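PDB 5K8R: protocadherin gamma-B3 from Homo sapiens, which is a clustered protocadherin, a potential calcium-dependent cell-adhesion protein that may help establish and maintain specific neuronal connections in the brain. Local coordinates for residues Gln214-Val219 with Lys302-Ile307. Sequence-based numbering, arbitrary orientation.
Sequences QDMYRV and KVQIDI
Two nitrogens of Arg-218 converge on one carboxylate oxygen of Asp-306: Arg-218 NE lies 2.8 Å from Asp-306 OD2 and Arg-218 NH2 lies 3.2 Å from Asp-306 OD2, a side-on salt bridge in the guanidinium plane. The carboxylate itself is turned 80° from that plane. The Arg-218 chain, extended from CG to NE with CG anti to the backbone N (chi1 -169°), comes alongside Gln-304, whose NE2 sits over one guanidinium face, toward its rim, and donates to Asp-306 OD1 at 3.2 Å, on its syn lone pair. Ser-284 OG also bonds OD1, so both carboxylate oxygens are engaged. An alanine in place of Asp-306 would probably leave the Arg-218 charge without its mate and the Gln-304 amide freer to turn. On the sheet face carrying Arg-218 and Gln-304, Met-216 SD rests 3.8 Å from Gln-304 CB. The backbones form a parallel beta ladder: Tyr-217 N reaches Lys-302 O at 3.0 Å, and Asp-306 N meets Val-219 O at 2.9 Å. The other face is mostly apolar, Tyr-217 CB lying 4.0 Å from Val-303 CG2, while the Tyr-217 hydroxyl hydrogen-bonds Thr-213. In this third cadherin repeat, strand 216-222 edges the mixed sheet, strand 298-308 continues it to strand 284-292, and Tyr-217, Val-219 and Val-303 pack against strand 230-237 of the facing sheet.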
# COMPACT_ATOMS: atom_id res chain seq x y z
N GLN A 214 5.93 -17.58 -19.75
CA GLN A 214 5.76 -18.97 -20.12
C GLN A 214 5.37 -19.77 -18.90
O GLN A 214 5.87 -19.52 -17.80
CB GLN A 214 7.03 -19.56 -20.74
CG GLN A 214 7.54 -18.84 -21.98
CD GLN A 214 8.83 -19.44 -22.51
OE1 GLN A 214 9.24 -20.53 -22.09
NE2 GLN A 214 9.48 -18.73 -23.42
N ASP A 215 4.47 -20.74 -19.08
CA ASP A 215 4.13 -21.68 -18.02
C ASP A 215 5.16 -22.80 -17.89
O ASP A 215 5.02 -23.64 -16.99
CB ASP A 215 2.74 -22.27 -18.26
CG ASP A 215 1.64 -21.25 -18.11
OD1 ASP A 215 1.79 -20.33 -17.27
OD2 ASP A 215 0.62 -21.36 -18.82
N MET A 216 6.17 -22.82 -18.75
CA MET A 216 7.20 -23.85 -18.71
C MET A 216 8.43 -23.33 -19.43
O MET A 216 8.34 -22.91 -20.59
CB MET A 216 6.72 -25.15 -19.36
CG MET A 216 7.83 -26.13 -19.70
SD MET A 216 8.68 -26.79 -18.26
CE MET A 216 7.38 -27.78 -17.52
N TYR A 217 9.57 -23.34 -18.75
CA TYR A 217 10.85 -22.92 -19.32
C TYR A 217 11.73 -24.16 -19.43
O TYR A 217 12.33 -24.60 -18.44
CB TYR A 217 11.51 -21.85 -18.46
CG TYR A 217 10.71 -20.58 -18.32
CD1 TYR A 217 10.80 -19.56 -19.27
CD2 TYR A 217 9.86 -20.39 -17.24
CE1 TYR A 217 10.06 -18.40 -19.14
CE2 TYR A 217 9.12 -19.22 -17.10
CZ TYR A 217 9.23 -18.23 -18.06
OH TYR A 217 8.49 -17.08 -17.92
N ARG A 218 11.81 -24.73 -20.63
CA ARG A 218 12.59 -25.93 -20.88
C ARG A 218 13.88 -25.58 -21.60
O ARG A 218 13.91 -24.71 -22.47
CB ARG A 218 11.79 -26.94 -21.70
CG ARG A 218 12.43 -28.32 -21.78
CD ARG A 218 11.51 -29.33 -22.44
NE ARG A 218 12.08 -30.67 -22.44
CZ ARG A 218 11.48 -31.75 -22.94
NH1 ARG A 218 10.27 -31.64 -23.48
NH2 ARG A 218 12.07 -32.93 -22.89
N VAL A 219 14.96 -26.27 -21.22
CA VAL A 219 16.28 -26.01 -21.79
C VAL A 219 17.11 -27.27 -21.62
O VAL A 219 16.89 -28.06 -20.69
CB VAL A 219 16.94 -24.78 -21.12
CG1 VAL A 219 17.29 -25.09 -19.67
CG2 VAL A 219 18.18 -24.33 -21.89
N LYS A 302 6.81 -23.50 -14.08
CA LYS A 302 7.73 -24.62 -13.93
C LYS A 302 8.94 -24.42 -14.82
O LYS A 302 8.91 -23.68 -15.80
CB LYS A 302 7.04 -25.96 -14.25
CG LYS A 302 5.96 -26.36 -13.26
CD LYS A 302 5.45 -27.76 -13.53
CE LYS A 302 4.41 -28.17 -12.50
NZ LYS A 302 3.93 -29.57 -12.72
N VAL A 303 10.03 -25.10 -14.45
CA VAL A 303 11.30 -25.04 -15.15
C VAL A 303 11.81 -26.46 -15.30
O VAL A 303 11.95 -27.18 -14.31
CB VAL A 303 12.33 -24.16 -14.42
CG1 VAL A 303 13.73 -24.48 -14.90
CG2 VAL A 303 12.01 -22.69 -14.62
N GLN A 304 12.09 -26.88 -16.54
CA GLN A 304 12.61 -28.21 -16.83
C GLN A 304 14.00 -28.06 -17.43
O GLN A 304 14.16 -27.54 -18.54
CB GLN A 304 11.69 -28.98 -17.76
CG GLN A 304 12.14 -30.41 -18.02
CD GLN A 304 11.10 -31.23 -18.76
OE1 GLN A 304 9.93 -30.84 -18.84
NE2 GLN A 304 11.52 -32.37 -19.29
N ILE A 305 15.01 -28.51 -16.69
CA ILE A 305 16.40 -28.47 -17.12
C ILE A 305 16.81 -29.89 -17.46
O ILE A 305 16.99 -30.73 -16.57
CB ILE A 305 17.32 -27.87 -16.04
CG1 ILE A 305 16.81 -26.49 -15.62
CG2 ILE A 305 18.75 -27.79 -16.55
CD1 ILE A 305 17.55 -25.90 -14.44
N ASP A 306 16.95 -30.17 -18.75
CA ASP A 306 17.37 -31.48 -19.22
C ASP A 306 18.89 -31.50 -19.40
O ASP A 306 19.48 -30.54 -19.89
CB ASP A 306 16.68 -31.84 -20.54
CG ASP A 306 15.18 -31.93 -20.39
OD1 ASP A 306 14.70 -32.37 -19.32
OD2 ASP A 306 14.46 -31.56 -21.35
N ILE A 307 19.51 -32.61 -18.99
CA ILE A 307 20.95 -32.77 -19.05
C ILE A 307 21.28 -33.80 -20.12
O ILE A 307 20.69 -34.88 -20.15
CB ILE A 307 21.52 -33.19 -17.68
CG1 ILE A 307 21.21 -32.13 -16.63
CG2 ILE A 307 23.02 -33.42 -17.78
CD1 ILE A 307 21.83 -32.41 -15.28